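NRPS (Penicillium fellutanum, PDB 6NKI) binds NADPH through a Rossmann-type nucleotide-binding domain of the male sterility protein family, within a nonribosomal peptide synthetase. Local coordinates at residues G21-A29 against D46-A54; G89-G97 against A141-I150. All coordinates share one frame; numbering follows the deposited sequence.

Contact 1 of 2, residues G21-A29 against D46-A54. With NDP (NADPH dihydro-nicotinamide-adenine-dinucleotide phosphate), chain B.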
loop_
_atom_site.group_PDB
_atom_site.type_symbol
_atom_site.label_atom_id
_atom_site.label_comp_id
_atom_site.label_asym_id
_atom_site.label_seq_id
_atom_site.Cartn_x
_atom_site.Cartn_y
_atom_site.Cartn_z
ATOM N N GLY A 21 27.689 -1.473 -11.267
ATOM C CA GLY A 21 26.411 -2.142 -11.112
ATOM C C GLY A 21 26.359 -3.034 -9.885
ATOM O O GLY A 21 27.336 -3.137 -9.144
ATOM N N LYS A 22 25.217 -3.688 -9.673
ATOM C CA LYS A 22 24.963 -4.504 -8.487
ATOM C C LYS A 22 24.736 -5.959 -8.872
ATOM O O LYS A 22 23.927 -6.255 -9.753
ATOM C CB LYS A 22 23.750 -3.991 -7.716
ATOM C CG LYS A 22 23.918 -2.653 -7.032
ATOM C CD LYS A 22 24.737 -2.792 -5.761
ATOM C CE LYS A 22 24.670 -1.527 -4.924
ATOM N NZ LYS A 22 25.388 -1.705 -3.639
ATOM N N ARG A 23 25.443 -6.845 -8.178
ATOM C CA ARG A 23 25.277 -8.301 -8.381
ATOM C C ARG A 23 24.864 -8.886 -7.031
ATOM O O ARG A 23 25.577 -8.631 -6.043
ATOM C CB ARG A 23 26.589 -8.912 -8.873
ATOM C CG ARG A 23 26.925 -8.584 -10.320
ATOM C CD ARG A 23 28.380 -8.832 -10.668
ATOM N NE ARG A 23 28.506 -9.146 -12.083
ATOM C CZ ARG A 23 28.889 -8.288 -13.018
ATOM N NH1 ARG A 23 29.204 -7.047 -12.687
ATOM N NH2 ARG A 23 28.964 -8.673 -14.279
ATOM N N LEU A 24 23.748 -9.615 -6.991
ATOM C CA LEU A 24 23.310 -10.229 -5.713
ATOM C C LEU A 24 22.796 -11.646 -5.949
ATOM O O LEU A 24 22.491 -12.005 -7.093
ATOM C CB LEU A 24 22.335 -9.341 -4.933
ATOM C CG LEU A 24 21.010 -9.020 -5.610
ATOM C CD1 LEU A 24 20.048 -10.180 -5.459
ATOM C CD2 LEU A 24 20.418 -7.759 -5.014
ATOM N N PHE A 25 22.741 -12.400 -4.862
ATOM C CA PHE A 25 22.439 -13.827 -4.837
ATOM C C PHE A 25 21.163 -14.080 -4.054
ATOM O O PHE A 25 20.959 -13.534 -2.963
ATOM C CB PHE A 25 23.622 -14.668 -4.242
ATOM C CG PHE A 25 23.250 -16.089 -3.899
ATOM C CD1 PHE A 25 23.025 -17.037 -4.899
ATOM C CD2 PHE A 25 23.126 -16.479 -2.571
ATOM C CE1 PHE A 25 22.666 -18.342 -4.577
ATOM C CE2 PHE A 25 22.783 -17.785 -2.236
ATOM C CZ PHE A 25 22.554 -18.715 -3.238
ATOM N N LEU A 26 20.322 -14.941 -4.609
ATOM C CA LEU A 26 18.969 -15.129 -4.117
ATOM C C LEU A 26 18.641 -16.607 -4.054
ATOM O O LEU A 26 18.831 -17.326 -5.035
ATOM C CB LEU A 26 17.958 -14.429 -5.043
ATOM C CG LEU A 26 16.469 -14.505 -4.720
ATOM C CD1 LEU A 26 16.194 -13.736 -3.437
ATOM C CD2 LEU A 26 15.644 -13.952 -5.900
ATOM N N THR A 27 18.103 -17.042 -2.923
ATOM C CA THR A 27 17.445 -18.335 -2.820
ATOM C C THR A 27 15.938 -18.138 -2.663
ATOM O O THR A 27 15.479 -17.088 -2.199
ATOM C CB THR A 27 18.014 -19.146 -1.647
ATOM O OG1 THR A 27 17.310 -20.392 -1.547
ATOM C CG2 THR A 27 17.918 -18.369 -0.343
ATOM N N GLY A 28 15.162 -19.132 -3.084
ATOM C CA GLY A 28 13.728 -19.075 -2.873
ATOM C C GLY A 28 12.936 -18.453 -3.994
ATOM O O GLY A 28 11.759 -18.145 -3.802
ATOM N N ALA A 29 13.551 -18.275 -5.165
ATOM C CA ALA A 29 12.907 -17.571 -6.268
ATOM C C ALA A 29 11.714 -18.321 -6.840
ATOM O O ALA A 29 10.863 -17.709 -7.496
ATOM C CB ALA A 29 13.921 -17.315 -7.381
ATOM N N ASP A 46 20.146 -0.523 -10.570
ATOM C CA ASP A 46 21.493 -0.773 -10.059
ATOM C C ASP A 46 21.907 -2.230 -10.209
ATOM O O ASP A 46 23.088 -2.513 -10.443
ATOM C CB ASP A 46 21.622 -0.353 -8.592
ATOM C CG ASP A 46 21.783 1.141 -8.423
ATOM O OD1 ASP A 46 22.272 1.802 -9.368
ATOM O OD2 ASP A 46 21.452 1.651 -7.332
ATOM N N VAL A 47 20.962 -3.164 -10.081
ATOM C CA VAL A 47 21.311 -4.577 -10.079
ATOM C C VAL A 47 21.745 -5.007 -11.479
ATOM O O VAL A 47 21.051 -4.760 -12.474
ATOM C CB VAL A 47 20.144 -5.412 -9.534
ATOM C CG1 VAL A 47 18.938 -5.202 -10.357
ATOM C CG2 VAL A 47 20.507 -6.882 -9.534
ATOM N N SER A 48 22.920 -5.641 -11.556
ATOM C CA SER A 48 23.557 -5.988 -12.820
ATOM C C SER A 48 23.396 -7.453 -13.197
ATOM O O SER A 48 23.520 -7.783 -14.382
ATOM C CB SER A 48 25.049 -5.637 -12.760
ATOM O OG SER A 48 25.738 -6.035 -13.934
ATOM N N ILE A 49 23.120 -8.329 -12.231
ATOM C CA ILE A 49 22.915 -9.752 -12.493
ATOM C C ILE A 49 22.257 -10.291 -11.225
ATOM O O ILE A 49 22.466 -9.741 -10.136
ATOM C CB ILE A 49 24.249 -10.481 -12.823
ATOM C CG1 ILE A 49 24.060 -11.658 -13.795
ATOM C CG2 ILE A 49 24.875 -11.076 -11.579
ATOM C CD1 ILE A 49 23.884 -11.272 -15.263
ATOM N N VAL A 50 21.457 -11.349 -11.324
ATOM C CA VAL A 50 20.982 -12.022 -10.120
ATOM C C VAL A 50 21.306 -13.505 -10.226
ATOM O O VAL A 50 21.060 -14.128 -11.265
ATOM C CB VAL A 50 19.472 -11.809 -9.869
ATOM C CG1 VAL A 50 19.017 -12.545 -8.599
ATOM C CG2 VAL A 50 19.143 -10.329 -9.775
ATOM N N TYR A 51 21.869 -14.060 -9.151
ATOM C CA TYR A 51 22.107 -15.494 -9.050
ATOM C C TYR A 51 21.007 -16.094 -8.192
ATOM O O TYR A 51 20.768 -15.621 -7.075
ATOM C CB TYR A 51 23.465 -15.826 -8.407
ATOM C CG TYR A 51 24.675 -15.133 -8.975
ATOM C CD1 TYR A 51 25.103 -15.384 -10.268
ATOM C CD2 TYR A 51 25.451 -14.286 -8.177
ATOM C CE1 TYR A 51 26.260 -14.763 -10.784
ATOM C CE2 TYR A 51 26.600 -13.657 -8.687
ATOM C CZ TYR A 51 26.997 -13.908 -9.991
ATOM O OH TYR A 51 28.112 -13.299 -10.507
ATOM N N VAL A 52 20.358 -17.143 -8.689
ATOM C CA VAL A 52 19.248 -17.762 -7.967
ATOM C C VAL A 52 19.531 -19.252 -7.720
ATOM O O VAL A 52 19.815 -20.017 -8.654
ATOM C CB VAL A 52 17.907 -17.543 -8.686
ATOM C CG1 VAL A 52 17.597 -16.071 -8.718
ATOM C CG2 VAL A 52 17.945 -18.066 -10.098
ATOM N N LEU A 53 19.471 -19.634 -6.445
ATOM C CA LEU A 53 19.458 -21.025 -6.046
ATOM C C LEU A 53 18.301 -21.733 -6.724
ATOM O O LEU A 53 17.168 -21.247 -6.719
ATOM C CB LEU A 53 19.325 -21.130 -4.524
ATOM C CG LEU A 53 19.723 -22.511 -3.961
ATOM C CD1 LEU A 53 21.200 -22.823 -4.284
ATOM C CD2 LEU A 53 19.493 -22.684 -2.455
ATOM N N ALA A 54 18.582 -22.880 -7.320
ATOM C CA ALA A 54 17.551 -23.713 -7.922
ATOM C C ALA A 54 17.647 -25.109 -7.331
ATOM O O ALA A 54 18.684 -25.772 -7.457
ATOM C CB ALA A 54 17.686 -23.768 -9.439
HETATM P PA NDP B . 7.320 -23.240 -0.974
HETATM O O1A NDP B . 7.134 -23.870 0.376
HETATM O O2A NDP B . 7.496 -24.124 -2.181
HETATM O O5B NDP B . 8.496 -22.032 -0.986
HETATM C C5B NDP B . 9.605 -22.494 -0.299
HETATM C C4B NDP B . 10.863 -22.208 -1.123
HETATM O O4B NDP B . 11.964 -22.945 -0.523
HETATM C C3B NDP B . 10.671 -22.641 -2.567
HETATM O O3B NDP B . 11.348 -21.751 -3.390
HETATM C C2B NDP B . 11.403 -24.028 -2.664
HETATM O O2B NDP B . 11.958 -24.297 -3.877
HETATM C C1B NDP B . 12.530 -23.790 -1.546
HETATM N N9A NDP B . 13.005 -25.078 -0.922
HETATM C C8A NDP B . 12.285 -26.005 -0.134
HETATM N N7A NDP B . 13.034 -27.065 0.266
HETATM C C5A NDP B . 14.305 -26.810 -0.296
HETATM C C6A NDP B . 15.524 -27.522 -0.258
HETATM N N6A NDP B . 15.630 -28.716 0.424
HETATM N N1A NDP B . 16.639 -27.059 -0.899
HETATM C C2A NDP B . 16.475 -25.874 -1.566
HETATM N N3A NDP B . 15.408 -25.085 -1.691
HETATM C C4A NDP B . 14.302 -25.581 -1.034
HETATM O O3 NDP B . 5.905 -22.376 -1.250
HETATM P PN NDP B . 5.380 -21.662 0.103
HETATM O O1N NDP B . 4.287 -20.724 -0.229
HETATM O O2N NDP B . 5.229 -22.661 1.232
HETATM O O5D NDP B . 6.644 -20.518 0.820
HETATM C C5D NDP B . 7.076 -19.490 -0.077
HETATM C C4D NDP B . 7.299 -18.084 0.665
HETATM O O4D NDP B . 6.060 -17.570 1.175
HETATM C C3D NDP B . 8.258 -18.201 1.886
HETATM O O3D NDP B . 9.373 -17.355 1.678
HETATM C C2D NDP B . 7.462 -17.738 3.139
HETATM O O2D NDP B . 8.126 -16.739 3.892
HETATM C C1D NDP B . 6.236 -17.095 2.547
HETATM N N1N NDP B . 4.907 -17.463 3.234
HETATM C C2N NDP B . 3.820 -17.404 2.415
HETATM C C3N NDP B . 2.584 -17.727 2.824
HETATM C C7N NDP B . 1.619 -17.492 1.775
HETATM O O7N NDP B . 1.766 -17.748 0.584
HETATM N N7N NDP B . 0.523 -16.802 2.182
HETATM C C4N NDP B . 2.270 -18.228 4.241
HETATM C C5N NDP B . 3.475 -18.122 5.131
HETATM C C6N NDP B . 4.702 -17.764 4.647
HETATM P P2B NDP B . 10.975 -25.501 -4.924
HETATM O O1X NDP B . 11.770 -25.420 -6.191
HETATM O O2X NDP B . 11.060 -26.808 -4.128
HETATM O O3X NDP B . 9.676 -24.761 -4.881
#
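Leu26 is bonded through both its backbone N and its O to strand 47-54: its N reaches Tyr51 O at 2.6 Å, and its O receives Leu53 N at 2.8 Å. This is the parallel pairing of strands 22-27 and 47-54 in the first beta-alpha-beta unit of a Rossmann fold, the segment axes inclined by 25°. The ladder continues through Tyr51 N to Leu24 O (3.0 Å) and loses regularity at a beta bulge, where the register slips by one residue between Lys22 and Arg23. Phe25 and Tyr51 share one face of the sheet and cross at about a right angle. A chi1 of 167° carries the Phe25 ring over to Tyr51, and CB of Tyr51 lies at the edge of that ring, 3.7 Å from Phe25 CD1. At the far end of the same ring, Phe25 CZ lies 4.2 Å from Leu53 CB. Trp87 meets both rings and extends this aromatic layer. On the other face Leu24 lies alongside Val50, and Leu26 CD2 touches Val52 CG1 at 4.0 Å; Leu38 of the crossover helix 32-43 covers Leu26, Val50 and Val52. Gly28, next in the chain after Thr27, enters the cofactor pocket with positive phi, a conformation suited to glycine. Its CA lies 3.6 Å from O3B of NADPH.

Contact 2 of 2, residues G89-G97 against A141-I150. With NDP (NADPH dihydro-nicotinamide-adenine-dinucleotide phosphate), chain B.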
loop_
_atom_site.group_PDB
_atom_site.type_symbol
_atom_site.label_atom_id
_atom_site.label_comp_id
_atom_site.label_asym_id
_atom_site.label_seq_id
_atom_site.Cartn_x
_atom_site.Cartn_y
_atom_site.Cartn_z
ATOM N N GLY A 89 21.675 -26.155 -6.586
ATOM C CA GLY A 89 22.016 -26.244 -5.185
ATOM C C GLY A 89 20.888 -26.835 -4.373
ATOM O O GLY A 89 19.895 -27.326 -4.912
ATOM N N ASP A 90 21.070 -26.782 -3.055
ATOM C CA ASP A 90 20.156 -27.390 -2.100
ATOM C C ASP A 90 20.556 -26.950 -0.705
ATOM O O ASP A 90 21.674 -27.204 -0.242
ATOM C CB ASP A 90 20.139 -28.926 -2.236
ATOM C CG ASP A 90 19.074 -29.604 -1.351
ATOM O OD1 ASP A 90 18.529 -28.965 -0.421
ATOM O OD2 ASP A 90 18.738 -30.777 -1.631
ATOM N N LEU A 91 19.617 -26.289 -0.038
ATOM C CA LEU A 91 19.859 -25.737 1.284
ATOM C C LEU A 91 20.371 -26.810 2.241
ATOM O O LEU A 91 21.192 -26.530 3.124
ATOM C CB LEU A 91 18.552 -25.115 1.788
ATOM C CG LEU A 91 17.832 -24.001 0.990
ATOM C CD1 LEU A 91 16.443 -23.726 1.545
ATOM C CD2 LEU A 91 18.606 -22.710 0.943
ATOM N N SER A 92 19.915 -28.053 2.060
ATOM C CA SER A 92 20.273 -29.126 2.987
ATOM C C SER A 92 21.764 -29.420 2.942
ATOM O O SER A 92 22.414 -29.547 3.986
ATOM C CB SER A 92 19.463 -30.388 2.674
ATOM O OG SER A 92 18.077 -30.149 2.860
ATOM N N GLN A 93 22.330 -29.518 1.742
ATOM C CA GLN A 93 23.718 -29.927 1.598
ATOM C C GLN A 93 24.670 -28.857 2.125
ATOM O O GLN A 93 24.304 -27.689 2.260
ATOM C CB GLN A 93 24.042 -30.231 0.136
ATOM C CG GLN A 93 23.307 -31.438 -0.440
ATOM C CD GLN A 93 23.721 -31.751 -1.873
ATOM O OE1 GLN A 93 24.593 -31.089 -2.444
ATOM N NE2 GLN A 93 23.078 -32.749 -2.467
ATOM N N PRO A 94 25.898 -29.242 2.444
ATOM C CA PRO A 94 26.899 -28.239 2.805
ATOM C C PRO A 94 27.166 -27.309 1.639
ATOM O O PRO A 94 27.145 -27.716 0.474
ATOM C CB PRO A 94 28.143 -29.074 3.140
ATOM C CG PRO A 94 27.617 -30.425 3.465
ATOM C CD PRO A 94 26.431 -30.611 2.567
ATOM N N HIS A 95 27.365 -26.037 1.983
ATOM C CA HIS A 95 27.695 -25.021 0.957
ATOM C C HIS A 95 26.458 -24.732 0.105
ATOM O O HIS A 95 26.645 -24.295 -1.037
ATOM C CB HIS A 95 28.864 -25.561 0.131
ATOM C CG HIS A 95 30.190 -25.228 0.721
ATOM N ND1 HIS A 95 31.319 -25.069 -0.048
ATOM C CD2 HIS A 95 30.553 -24.947 1.990
ATOM C CE1 HIS A 95 32.332 -24.745 0.725
ATOM N NE2 HIS A 95 31.888 -24.661 1.978
ATOM N N LEU A 96 25.279 -25.123 0.612
ATOM C CA LEU A 96 23.917 -24.972 0.015
ATOM C C LEU A 96 23.728 -25.900 -1.191
ATOM O O LEU A 96 22.728 -25.725 -1.905
ATOM C CB LEU A 96 23.624 -23.513 -0.355
ATOM C CG LEU A 96 23.913 -22.479 0.729
ATOM C CD1 LEU A 96 24.053 -21.097 0.124
ATOM C CD2 LEU A 96 22.827 -22.478 1.788
ATOM N N GLY A 97 24.593 -26.906 -1.351
ATOM C CA GLY A 97 24.550 -27.809 -2.513
ATOM C C GLY A 97 25.295 -27.210 -3.689
ATOM O O GLY A 97 25.198 -27.765 -4.785
ATOM N N ALA A 141 19.620 -28.333 8.668
ATOM C CA ALA A 141 20.602 -28.174 7.604
ATOM C C ALA A 141 20.065 -27.288 6.489
ATOM O O ALA A 141 20.783 -26.428 5.966
ATOM C CB ALA A 141 21.010 -29.544 7.058
ATOM N N ALA A 142 18.800 -27.473 6.117
ATOM C CA ALA A 142 18.262 -26.724 4.990
ATOM C C ALA A 142 18.019 -25.266 5.368
ATOM O O ALA A 142 18.328 -24.349 4.596
ATOM C CB ALA A 142 16.984 -27.393 4.491
ATOM N N ASN A 143 17.507 -25.018 6.574
ATOM C CA ASN A 143 17.266 -23.640 6.972
ATOM C C ASN A 143 18.497 -23.033 7.655
ATOM O O ASN A 143 19.011 -21.997 7.220
ATOM C CB ASN A 143 16.021 -23.555 7.862
ATOM C CG ASN A 143 14.769 -23.985 7.128
ATOM O OD1 ASN A 143 14.735 -23.995 5.898
ATOM N ND2 ASN A 143 13.705 -24.255 7.874
ATOM N N VAL A 144 19.000 -23.671 8.708
ATOM C CA VAL A 144 19.958 -22.991 9.576
ATOM C C VAL A 144 21.419 -23.182 9.154
ATOM O O VAL A 144 22.238 -22.280 9.362
ATOM C CB VAL A 144 19.750 -23.443 11.030
ATOM C CG1 VAL A 144 20.638 -22.631 11.991
ATOM C CG2 VAL A 144 18.285 -23.370 11.415
ATOM N N ARG A 145 21.775 -24.335 8.590
ATOM C CA ARG A 145 23.138 -24.543 8.101
ATOM C C ARG A 145 23.436 -23.616 6.934
ATOM O O ARG A 145 24.512 -23.011 6.860
ATOM C CB ARG A 145 23.311 -26.001 7.675
ATOM C CG ARG A 145 24.659 -26.421 7.090
ATOM C CD ARG A 145 25.697 -26.729 8.140
ATOM N NE ARG A 145 26.880 -27.315 7.501
ATOM C CZ ARG A 145 27.990 -27.691 8.134
ATOM N NH1 ARG A 145 28.086 -27.576 9.453
ATOM N NH2 ARG A 145 28.998 -28.208 7.443
ATOM N N SER A 146 22.486 -23.523 6.009
ATOM C CA SER A 146 22.478 -22.547 4.935
ATOM C C SER A 146 22.805 -21.160 5.485
ATOM O O SER A 146 23.644 -20.446 4.919
ATOM C CB SER A 146 21.116 -22.603 4.226
ATOM O OG SER A 146 20.037 -22.357 5.114
ATOM N N THR A 147 22.188 -20.790 6.615
ATOM C CA THR A 147 22.466 -19.488 7.216
ATOM C C THR A 147 23.897 -19.436 7.735
ATOM O O THR A 147 24.610 -18.444 7.537
ATOM C CB THR A 147 21.450 -19.191 8.337
ATOM O OG1 THR A 147 20.101 -19.272 7.834
ATOM C CG2 THR A 147 21.666 -17.790 8.929
ATOM N N PHE A 148 24.336 -20.515 8.391
ATOM C CA PHE A 148 25.711 -20.620 8.865
ATOM C C PHE A 148 26.694 -20.539 7.707
ATOM O O PHE A 148 27.687 -19.805 7.765
ATOM C CB PHE A 148 25.881 -21.933 9.632
ATOM C CG PHE A 148 27.260 -22.137 10.217
ATOM C CD1 PHE A 148 27.636 -21.496 11.392
ATOM C CD2 PHE A 148 28.175 -22.976 9.593
ATOM C CE1 PHE A 148 28.889 -21.682 11.923
ATOM C CE2 PHE A 148 29.430 -23.167 10.124
ATOM C CZ PHE A 148 29.789 -22.518 11.288
ATOM N N ASP A 149 26.434 -21.301 6.643
ATOM C CA ASP A 149 27.278 -21.221 5.456
ATOM C C ASP A 149 27.368 -19.785 4.945
ATOM O O ASP A 149 28.433 -19.348 4.491
ATOM C CB ASP A 149 26.728 -22.154 4.370
ATOM C CG ASP A 149 26.847 -23.633 4.735
ATOM O OD1 ASP A 149 27.819 -24.006 5.429
ATOM O OD2 ASP A 149 25.952 -24.415 4.333
ATOM N N ILE A 150 26.254 -19.029 5.052
ATOM C CA ILE A 150 26.132 -17.687 4.468
ATOM C C ILE A 150 26.998 -16.662 5.205
ATOM O O ILE A 150 27.634 -15.810 4.570
ATOM C CB ILE A 150 24.641 -17.258 4.404
ATOM C CG1 ILE A 150 23.962 -17.755 3.128
ATOM C CG2 ILE A 150 24.441 -15.749 4.526
ATOM C CD1 ILE A 150 22.509 -17.644 3.194
HETATM P PA NDP B . 7.320 -23.240 -0.974
HETATM O O1A NDP B . 7.134 -23.870 0.376
HETATM O O2A NDP B . 7.496 -24.124 -2.181
HETATM O O5B NDP B . 8.496 -22.032 -0.986
HETATM C C5B NDP B . 9.605 -22.494 -0.299
HETATM C C4B NDP B . 10.863 -22.208 -1.123
HETATM O O4B NDP B . 11.964 -22.945 -0.523
HETATM C C3B NDP B . 10.671 -22.641 -2.567
HETATM O O3B NDP B . 11.348 -21.751 -3.390
HETATM C C2B NDP B . 11.403 -24.028 -2.664
HETATM O O2B NDP B . 11.958 -24.297 -3.877
HETATM C C1B NDP B . 12.530 -23.790 -1.546
HETATM N N9A NDP B . 13.005 -25.078 -0.922
HETATM C C8A NDP B . 12.285 -26.005 -0.134
HETATM N N7A NDP B . 13.034 -27.065 0.266
HETATM C C5A NDP B . 14.305 -26.810 -0.296
HETATM C C6A NDP B . 15.524 -27.522 -0.258
HETATM N N6A NDP B . 15.630 -28.716 0.424
HETATM N N1A NDP B . 16.639 -27.059 -0.899
HETATM C C2A NDP B . 16.475 -25.874 -1.566
HETATM N N3A NDP B . 15.408 -25.085 -1.691
HETATM C C4A NDP B . 14.302 -25.581 -1.034
HETATM O O3 NDP B . 5.905 -22.376 -1.250
HETATM P PN NDP B . 5.380 -21.662 0.103
HETATM O O1N NDP B . 4.287 -20.724 -0.229
HETATM O O2N NDP B . 5.229 -22.661 1.232
HETATM O O5D NDP B . 6.644 -20.518 0.820
HETATM C C5D NDP B . 7.076 -19.490 -0.077
HETATM C C4D NDP B . 7.299 -18.084 0.665
HETATM O O4D NDP B . 6.060 -17.570 1.175
HETATM C C3D NDP B . 8.258 -18.201 1.886
HETATM O O3D NDP B . 9.373 -17.355 1.678
HETATM C C2D NDP B . 7.462 -17.738 3.139
HETATM O O2D NDP B . 8.126 -16.739 3.892
HETATM C C1D NDP B . 6.236 -17.095 2.547
HETATM N N1N NDP B . 4.907 -17.463 3.234
HETATM C C2N NDP B . 3.820 -17.404 2.415
HETATM C C3N NDP B . 2.584 -17.727 2.824
HETATM C C7N NDP B . 1.619 -17.492 1.775
HETATM O O7N NDP B . 1.766 -17.748 0.584
HETATM N N7N NDP B . 0.523 -16.802 2.182
HETATM C C4N NDP B . 2.270 -18.228 4.241
HETATM C C5N NDP B . 3.475 -18.122 5.131
HETATM C C6N NDP B . 4.702 -17.764 4.647
HETATM P P2B NDP B . 10.975 -25.501 -4.924
HETATM O O1X NDP B . 11.770 -25.420 -6.191
HETATM O O2X NDP B . 11.060 -26.808 -4.128
HETATM O O3X NDP B . 9.676 -24.761 -4.881
#
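Leu91 lies between Ala142 of helix 136-156 and the adenine of NADPH, so that one side chain of the irregular loop 89-97 touches both protein and cofactor. With Leu91 CG anti to the carbonyl carbon (chi1 -58°), that carbon meets the adenine at C2A, 3.4 Å away, while the CD2 branch approaches Ser146. Ala142 is the meeting point on the helix, which has a wider pi-type turn at 141-145. Leu91 CB sits 3.9 Å from Ala142 CB, Ser92 OG lies 3.4 Å from the same methyl, and Ala142 CA offers Leu91 O a CA-H...O contact of 3.5 Å. Farther along the helix, Asp149 OD2 accepts a weak hydrogen bond from His95 N, 3.2 Å long and bent to 140°; its OD1 lies near the plane of the His95 ring, at the ring edge, and Trp103 meets that ring from outside the two segments. The loop comes directly after strand 84-88 and carries Asp90 and Leu91 to the adenine, as at the edge of a Rossmann nucleotide site. There Asp90 OD1 does double duty. It closes an Asx turn by accepting Ser92 N at 3.0 Å, from above the carboxylate plane, and it receives N6A of NADPH at 3.0 Å. One carboxylate oxygen therefore serves both the turn and the adenine amino group, which would tie the shape of the loop to the placing of the adenine.

How the contacts relate
Contact 1 is the more buried of the two, a strand-to-strand pairing held by backbone hydrogen bonds and apolar packing on both faces of the parallel sheet. Contact 2, partly buried, sets an irregular loop on a helix, with few apolar contacts and a weak bond to a carboxylate. The two share no element, but the loop of contact 2 leaves strand 84-88, the sheet neighbour of strand 47-54. Their centres are about 17 Å apart, yet they meet directly: Leu53 CD2 packs on Leu91 CD2 at 3.5 Å, and Gly89 N probably hydrogen-bonds to Ala54 O. Both reach NADPH, contact 1 at the adenosine ribose and contact 2 at the base.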